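Local structure of GrgF (Penicillium sp. sh18, 6LZH) at residues L21-L25 against P44-I48; I82-A88 against F116-V120. The protein probably acts as a polyketide transferase in the biosynthesis of gregatin A, fusing two polyketide chains by a Claisen-type condensation on an alpha/beta hydrolase fold. All coordinates share one frame; numbering follows the deposited sequence.

Contact 1: L21-L25 against P44-I48; sequences LRGWL and PKDAI
K45 lays CE, the last carbon of its chain, over one face of the W24 indole, fastening the loop that follows strand 32-38 to strand 20-26 of the mixed sheet in this alpha/beta hydrolase fold. The tight part is the lysine chain. K45 CE sits 3.7 Å from the centroid of the W24 six-membered ring, 11° off the normal, a CH-pi contact. K45 NZ lies over the same W24 ring at 4.6 Å from its centroid, giving a cation-pi interaction. With K45 CG set between its own backbone N and carbonyl carbon (chi1 68°), the chain runs across the indole at about a right angle. K45 CD packs on G23 CA at 3.9 Å, where a glycine offers bare backbone. An alanine in place of W24 would probably uncover K45 CE and leave the ammonium without its aromatic face. The looser side belongs to exposed D46, whose carboxylate is tilted 56° from the ring and meets it obliquely. The strongest polar partner of the ammonium is D67, in a salt bridge; K45 NZ also gives D46 OD1 a weak hydrogen bond of 3.3 Å, part of a second salt bridge, while D46 OD2 stands 3.6 Å from W24 CH2.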
ATOM      1  N   LEU A  21     -16.553  11.917   2.536  1.00 19.52           N
ATOM      2  CA  LEU A  21     -15.575  12.991   2.481  1.00 18.86           C
ATOM      3  C   LEU A  21     -16.310  14.278   2.169  1.00 17.97           C
ATOM      4  O   LEU A  21     -17.266  14.275   1.391  1.00 18.95           O
ATOM      5  CB  LEU A  21     -14.525  12.734   1.402  1.00 17.33           C
ATOM      6  CG  LEU A  21     -13.770  11.404   1.481  1.00 18.15           C
ATOM      7  CD1 LEU A  21     -12.632  11.410   0.469  1.00 14.49           C
ATOM      8  CD2 LEU A  21     -13.249  11.138   2.895  1.00 20.21           C
ATOM      9  N   ARG A  22     -15.858  15.374   2.756  1.00 17.39           N
ATOM     10  CA  ARG A  22     -16.568  16.640   2.622  1.00 16.67           C
ATOM     11  C   ARG A  22     -15.629  17.710   2.106  1.00 22.65           C
ATOM     12  O   ARG A  22     -14.420  17.678   2.362  1.00 17.64           O
ATOM     13  CB  ARG A  22     -17.190  17.062   3.972  1.00 20.35           C
ATOM     14  CG  ARG A  22     -18.202  16.034   4.499  1.00 21.42           C
ATOM     15  CD  ARG A  22     -18.877  16.400   5.831  1.00 21.24           C
ATOM     16  NE  ARG A  22     -19.851  15.370   6.206  1.00 24.65           N
ATOM     17  CZ  ARG A  22     -19.547  14.234   6.838  1.00 25.46           C
ATOM     18  NH1 ARG A  22     -18.303  13.974   7.209  1.00 19.83           N
ATOM     19  NH2 ARG A  22     -20.499  13.353   7.116  1.00 29.69           N
ATOM     20  N   GLY A  23     -16.196  18.659   1.376  1.00 16.45           N
ATOM     21  CA  GLY A  23     -15.371  19.676   0.789  1.00 19.33           C
ATOM     22  C   GLY A  23     -16.193  20.782   0.180  1.00 19.41           C
ATOM     23  O   GLY A  23     -17.372  20.970   0.503  1.00 15.36           O
ATOM     24  N   TRP A  24     -15.540  21.497  -0.720  1.00 16.91           N
ATOM     25  CA  TRP A  24     -16.075  22.703  -1.321  1.00 19.76           C
ATOM     26  C   TRP A  24     -16.024  22.560  -2.825  1.00 18.24           C
ATOM     27  O   TRP A  24     -15.020  22.107  -3.379  1.00 17.90           O
ATOM     28  CB  TRP A  24     -15.275  23.949  -0.914  1.00 19.63           C
ATOM     29  CG  TRP A  24     -15.476  24.382   0.496  1.00 19.88           C
ATOM     30  CD1 TRP A  24     -16.636  24.314   1.220  1.00 21.43           C
ATOM     31  CD2 TRP A  24     -14.499  24.974   1.357  1.00 17.17           C
ATOM     32  NE1 TRP A  24     -16.433  24.816   2.477  1.00 20.27           N
ATOM     33  CE2 TRP A  24     -15.130  25.227   2.591  1.00 20.15           C
ATOM     34  CE3 TRP A  24     -13.141  25.302   1.209  1.00 18.44           C
ATOM     35  CZ2 TRP A  24     -14.459  25.806   3.671  1.00 23.86           C
ATOM     36  CZ3 TRP A  24     -12.477  25.877   2.281  1.00 23.81           C
ATOM     37  CH2 TRP A  24     -13.140  26.123   3.500  1.00 22.28           C
ATOM     38  N   LEU A  25     -17.102  22.978  -3.472  1.00 17.85           N
ATOM     39  CA  LEU A  25     -17.201  23.029  -4.916  1.00 18.33           C
ATOM     40  C   LEU A  25     -17.189  24.492  -5.341  1.00 21.80           C
ATOM     41  O   LEU A  25     -17.991  25.285  -4.839  1.00 18.25           O
ATOM     42  CB  LEU A  25     -18.487  22.337  -5.371  1.00 19.89           C
ATOM     43  CG  LEU A  25     -18.807  22.339  -6.861  1.00 23.51           C
ATOM     44  CD1 LEU A  25     -17.769  21.543  -7.604  1.00 24.87           C
ATOM     45  CD2 LEU A  25     -20.207  21.750  -7.084  1.00 29.65           C
ATOM     46  N   PRO A  44      -5.996  20.219   6.304  1.00 22.12           N
ATOM     47  CA  PRO A  44      -7.325  20.283   5.692  1.00 22.22           C
ATOM     48  C   PRO A  44      -7.297  21.182   4.456  1.00 21.56           C
ATOM     49  O   PRO A  44      -6.284  21.781   4.110  1.00 18.26           O
ATOM     50  CB  PRO A  44      -8.186  20.883   6.806  1.00 25.05           C
ATOM     51  CG  PRO A  44      -7.242  21.824   7.500  1.00 26.56           C
ATOM     52  CD  PRO A  44      -5.883  21.124   7.466  1.00 25.19           C
ATOM     53  N   LYS A  45      -8.445  21.261   3.790  1.00 17.76           N
ATOM     54  CA  LYS A  45      -8.602  22.049   2.574  1.00 18.00           C
ATOM     55  C   LYS A  45      -8.537  23.557   2.824  1.00 21.20           C
ATOM     56  O   LYS A  45      -8.460  24.332   1.861  1.00 20.73           O
ATOM     57  CB  LYS A  45      -9.947  21.710   1.944  1.00 20.56           C
ATOM     58  CG  LYS A  45     -11.091  22.211   2.812  1.00 19.54           C
ATOM     59  CD  LYS A  45     -12.380  21.489   2.531  1.00 17.93           C
ATOM     60  CE  LYS A  45     -13.496  22.033   3.413  1.00 22.17           C
ATOM     61  NZ  LYS A  45     -13.249  21.667   4.840  1.00 23.90           N
ATOM     62  N   ASP A  46      -8.545  23.984   4.087  1.00 21.76           N
ATOM     63  CA  ASP A  46      -8.944  25.353   4.421  1.00 24.68           C
ATOM     64  C   ASP A  46      -7.892  26.403   4.067  1.00 23.19           C
ATOM     65  O   ASP A  46      -8.249  27.553   3.788  1.00 27.00           O
ATOM     66  CB  ASP A  46      -9.286  25.419   5.916  1.00 21.65           C
ATOM     67  CG  ASP A  46     -10.614  24.763   6.231  1.00 28.35           C
ATOM     68  OD1 ASP A  46     -10.736  23.542   6.009  1.00 25.86           O
ATOM     69  OD2 ASP A  46     -11.547  25.468   6.679  1.00 31.81           O
ATOM     70  N   ALA A  47      -6.608  26.062   4.092  1.00 24.62           N
ATOM     71  CA  ALA A  47      -5.555  27.063   3.941  1.00 25.47           C
ATOM     72  C   ALA A  47      -4.951  27.027   2.545  1.00 21.14           C
ATOM     73  O   ALA A  47      -4.655  25.948   2.023  1.00 20.25           O
ATOM     74  CB  ALA A  47      -4.435  26.848   4.965  1.00 27.25           C
ATOM     75  N   ILE A  48      -4.757  28.224   1.966  1.00 20.55           N
ATOM     76  CA  ILE A  48      -4.018  28.479   0.722  1.00 17.02           C
ATOM     77  C   ILE A  48      -4.796  28.033  -0.512  1.00 18.23           C
ATOM     78  O   ILE A  48      -5.005  28.817  -1.448  1.00 16.95           O
ATOM     79  CB  ILE A  48      -2.627  27.811   0.736  1.00 21.49           C
ATOM     80  CG1 ILE A  48      -1.830  28.217   1.989  1.00 27.24           C
ATOM     81  CG2 ILE A  48      -1.860  28.207  -0.523  1.00 21.04           C
ATOM     82  CD1 ILE A  48      -0.402  27.649   2.026  1.00 23.58           C
TER

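Contact 2: I82-A88 against F116-V120; sequences IDARQQA and FGGNV
F116 and V120, one turn apart on helix 116-127, pack against the loop residue I82 and against A84, Q87 and A88 in the first turns of helix 84-99. Most of the contact is apolar. F116 CG lies anti to its backbone nitrogen (chi1 -179°), which carries the ring tip to the I82 and A84 methyls: F116 CZ is 3.3 Å from I82 CG2 and 3.6 Å from A84 CB, both approaching obliquely. V120 makes the second apolar contact. Its CG1 rests on the backbone of the facing helix, 3.5 Å from A88 N, and its CG2 leans on the CB and CD of Q87. The extended Q87 chain crosses V120, with Q87 CG 3.8 Å from V120 CG1. The axes of 84-88 and 116-120 pass 9.7 Å apart at -66°.

The polar approach comes from the end of Q87, which brings OE1 in the ring plane to the edge of F116, 3.4 Å from F116 CE2. Just before helix 84-99, its N-cap D83 forms a salt bridge with R85 of the second subunit.

Helix 116-127 follows the likely nucleophile elbow, and F116 is next in sequence to C115, the probable catalytic cysteine. With no directional bond between the two segments, the F116 ring is held by shape, which probably steadies the start of its helix beside C115.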
ATOM      1  N   ILE A  82      -2.509   9.122   8.032  1.00 19.32           N
ATOM      2  CA  ILE A  82      -2.288   9.429   6.623  1.00 20.91           C
ATOM      3  C   ILE A  82      -2.003   8.128   5.887  1.00 25.40           C
ATOM      4  O   ILE A  82      -1.244   7.283   6.376  1.00 20.33           O
ATOM      5  CB  ILE A  82      -1.130  10.430   6.432  1.00 23.10           C
ATOM      6  CG1 ILE A  82      -1.417  11.812   7.052  1.00 22.79           C
ATOM      7  CG2 ILE A  82      -0.776  10.580   4.966  1.00 23.18           C
ATOM      8  CD1 ILE A  82      -2.866  12.211   7.136  1.00 27.33           C
ATOM      9  N   ASP A  83      -2.629   7.957   4.724  1.00 19.85           N
ATOM     10  CA  ASP A  83      -2.496   6.735   3.934  1.00 21.39           C
ATOM     11  C   ASP A  83      -2.516   7.158   2.469  1.00 19.23           C
ATOM     12  O   ASP A  83      -3.590   7.402   1.913  1.00 16.48           O
ATOM     13  CB  ASP A  83      -3.623   5.753   4.256  1.00 20.50           C
ATOM     14  CG  ASP A  83      -3.434   4.401   3.581  1.00 23.99           C
ATOM     15  OD1 ASP A  83      -2.550   4.291   2.702  1.00 21.68           O
ATOM     16  OD2 ASP A  83      -4.172   3.457   3.934  1.00 25.36           O
ATOM     17  N   ALA A  84      -1.330   7.272   1.858  1.00 15.98           N
ATOM     18  CA  ALA A  84      -1.264   7.754   0.482  1.00 18.25           C
ATOM     19  C   ALA A  84      -2.035   6.844  -0.459  1.00 17.63           C
ATOM     20  O   ALA A  84      -2.776   7.320  -1.324  1.00 15.20           O
ATOM     21  CB  ALA A  84       0.191   7.868   0.022  1.00 20.31           C
ATOM     22  N   ARG A  85      -1.858   5.521  -0.320  1.00 16.66           N
ATOM     23  CA  ARG A  85      -2.576   4.601  -1.194  1.00 17.61           C
ATOM     24  C   ARG A  85      -4.082   4.818  -1.103  1.00 14.17           C
ATOM     25  O   ARG A  85      -4.768   4.916  -2.127  1.00 14.24           O
ATOM     26  CB  ARG A  85      -2.233   3.155  -0.847  1.00 18.47           C
ATOM     27  CG  ARG A  85      -2.878   2.191  -1.802  1.00 22.89           C
ATOM     28  CD  ARG A  85      -2.597   0.747  -1.368  1.00 28.14           C
ATOM     29  NE  ARG A  85      -3.612   0.291  -0.427  1.00 25.08           N
ATOM     30  CZ  ARG A  85      -3.684  -0.951   0.037  1.00 28.68           C
ATOM     31  NH1 ARG A  85      -2.793  -1.849  -0.351  1.00 22.08           N
ATOM     32  NH2 ARG A  85      -4.647  -1.291   0.887  1.00 26.35           N
ATOM     33  N   GLN A  86      -4.614   4.887   0.117  1.00 15.52           N
ATOM     34  CA  GLN A  86      -6.055   5.083   0.270  1.00 14.74           C
ATOM     35  C   GLN A  86      -6.482   6.439  -0.280  1.00 16.26           C
ATOM     36  O   GLN A  86      -7.569   6.576  -0.852  1.00 13.31           O
ATOM     37  CB  GLN A  86      -6.455   4.984   1.742  1.00 17.57           C
ATOM     38  CG  GLN A  86      -7.957   5.189   1.958  1.00 20.18           C
ATOM     39  CD  GLN A  86      -8.353   5.327   3.426  1.00 24.43           C
ATOM     40  OE1 GLN A  86      -7.651   5.953   4.218  1.00 27.76           O
ATOM     41  NE2 GLN A  86      -9.496   4.760   3.783  1.00 20.22           N
ATOM     42  N   GLN A  87      -5.648   7.463  -0.076  1.00 16.77           N
ATOM     43  CA  GLN A  87      -6.018   8.807  -0.510  1.00 15.62           C
ATOM     44  C   GLN A  87      -6.039   8.887  -2.027  1.00 18.26           C
ATOM     45  O   GLN A  87      -6.913   9.543  -2.612  1.00 16.32           O
ATOM     46  CB  GLN A  87      -5.063   9.848   0.095  1.00 16.58           C
ATOM     47  CG  GLN A  87      -5.594  11.289   0.002  1.00 24.44           C
ATOM     48  CD  GLN A  87      -4.787  12.322   0.791  1.00 29.02           C
ATOM     49  OE1 GLN A  87      -4.211  12.030   1.865  1.00 23.02           O
ATOM     50  NE2 GLN A  87      -4.756  13.552   0.262  1.00 19.16           N
ATOM     51  N   ALA A  88      -5.097   8.204  -2.685  1.00 15.82           N
ATOM     52  CA  ALA A  88      -5.150   8.114  -4.139  1.00 13.93           C
ATOM     53  C   ALA A  88      -6.412   7.395  -4.580  1.00 18.60           C
ATOM     54  O   ALA A  88      -7.059   7.802  -5.550  1.00 17.62           O
ATOM     55  CB  ALA A  88      -3.916   7.377  -4.672  1.00 16.23           C
ATOM     56  N   PHE A 116       2.192  16.907   0.115  1.00 15.03           N
ATOM     57  CA  PHE A 116       1.756  15.516   0.129  1.00 17.67           C
ATOM     58  C   PHE A 116       0.605  15.291  -0.846  1.00 16.29           C
ATOM     59  O   PHE A 116       0.492  14.208  -1.424  1.00 15.90           O
ATOM     60  CB  PHE A 116       1.356  15.107   1.546  1.00 16.84           C
ATOM     61  CG  PHE A 116       0.923  13.657   1.631  1.00 24.61           C
ATOM     62  CD1 PHE A 116       1.861  12.661   1.753  1.00 22.88           C
ATOM     63  CD2 PHE A 116      -0.418  13.308   1.576  1.00 23.20           C
ATOM     64  CE1 PHE A 116       1.486  11.335   1.832  1.00 26.26           C
ATOM     65  CE2 PHE A 116      -0.802  11.986   1.650  1.00 21.93           C
ATOM     66  CZ  PHE A 116       0.146  11.002   1.776  1.00 22.51           C
ATOM     67  N   GLY A 117      -0.253  16.298  -1.040  1.00 15.41           N
ATOM     68  CA  GLY A 117      -1.314  16.194  -2.026  1.00 13.95           C
ATOM     69  C   GLY A 117      -0.798  15.983  -3.439  1.00 16.20           C
ATOM     70  O   GLY A 117      -1.496  15.376  -4.260  1.00 14.47           O
ATOM     71  N   GLY A 118       0.430  16.433  -3.719  1.00 11.58           N
ATOM     72  CA  GLY A 118       1.019  16.233  -5.027  1.00 15.24           C
ATOM     73  C   GLY A 118       1.525  14.826  -5.220  1.00 13.91           C
ATOM     74  O   GLY A 118       1.495  14.306  -6.334  1.00 15.95           O
ATOM     75  N   ASN A 119       1.988  14.199  -4.140  1.00 13.41           N
ATOM     76  CA  ASN A 119       2.319  12.780  -4.173  1.00 14.65           C
ATOM     77  C   ASN A 119       1.077  11.960  -4.509  1.00 14.08           C
ATOM     78  O   ASN A 119       1.080  11.157  -5.446  1.00 15.11           O
ATOM     79  CB  ASN A 119       2.912  12.378  -2.821  1.00 14.90           C
ATOM     80  CG  ASN A 119       3.301  10.900  -2.742  1.00 19.54           C
ATOM     81  OD1 ASN A 119       2.477  10.017  -2.927  1.00 17.41           O
ATOM     82  ND2 ASN A 119       4.565  10.642  -2.421  1.00 17.83           N
ATOM     83  N   VAL A 120      -0.009  12.189  -3.779  1.00 12.43           N
ATOM     84  CA  VAL A 120      -1.253  11.443  -4.012  1.00 14.30           C
ATOM     85  C   VAL A 120      -1.811  11.728  -5.409  1.00 16.81           C
ATOM     86  O   VAL A 120      -2.366  10.838  -6.074  1.00 14.29           O
ATOM     87  CB  VAL A 120      -2.252  11.801  -2.894  1.00 18.25           C
ATOM     88  CG1 VAL A 120      -3.647  11.342  -3.216  1.00 19.16           C
ATOM     89  CG2 VAL A 120      -1.773  11.222  -1.559  1.00 16.00           C
TER

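How the contacts relate
Contact 2 is the core one: every touching residue is buried, and its centre lies about 6 Å from that of the chain, against about 12 Å for contact 1, which is only partly buried, with D46 exposed. They share no helix or strand. Contact 1 ties a sheet strand to a loop and relies on a charged lysine against an aromatic face, while contact 2 joins two helices through methyl groups and a phenyl ring beside the probable catalytic cysteine. Their nearest atoms are about 7 Å apart without touching. Helix 84-99 nevertheless connects the two regions, since L21 and L25 of strand 20-26 pack on H90 and F98, farther along that helix.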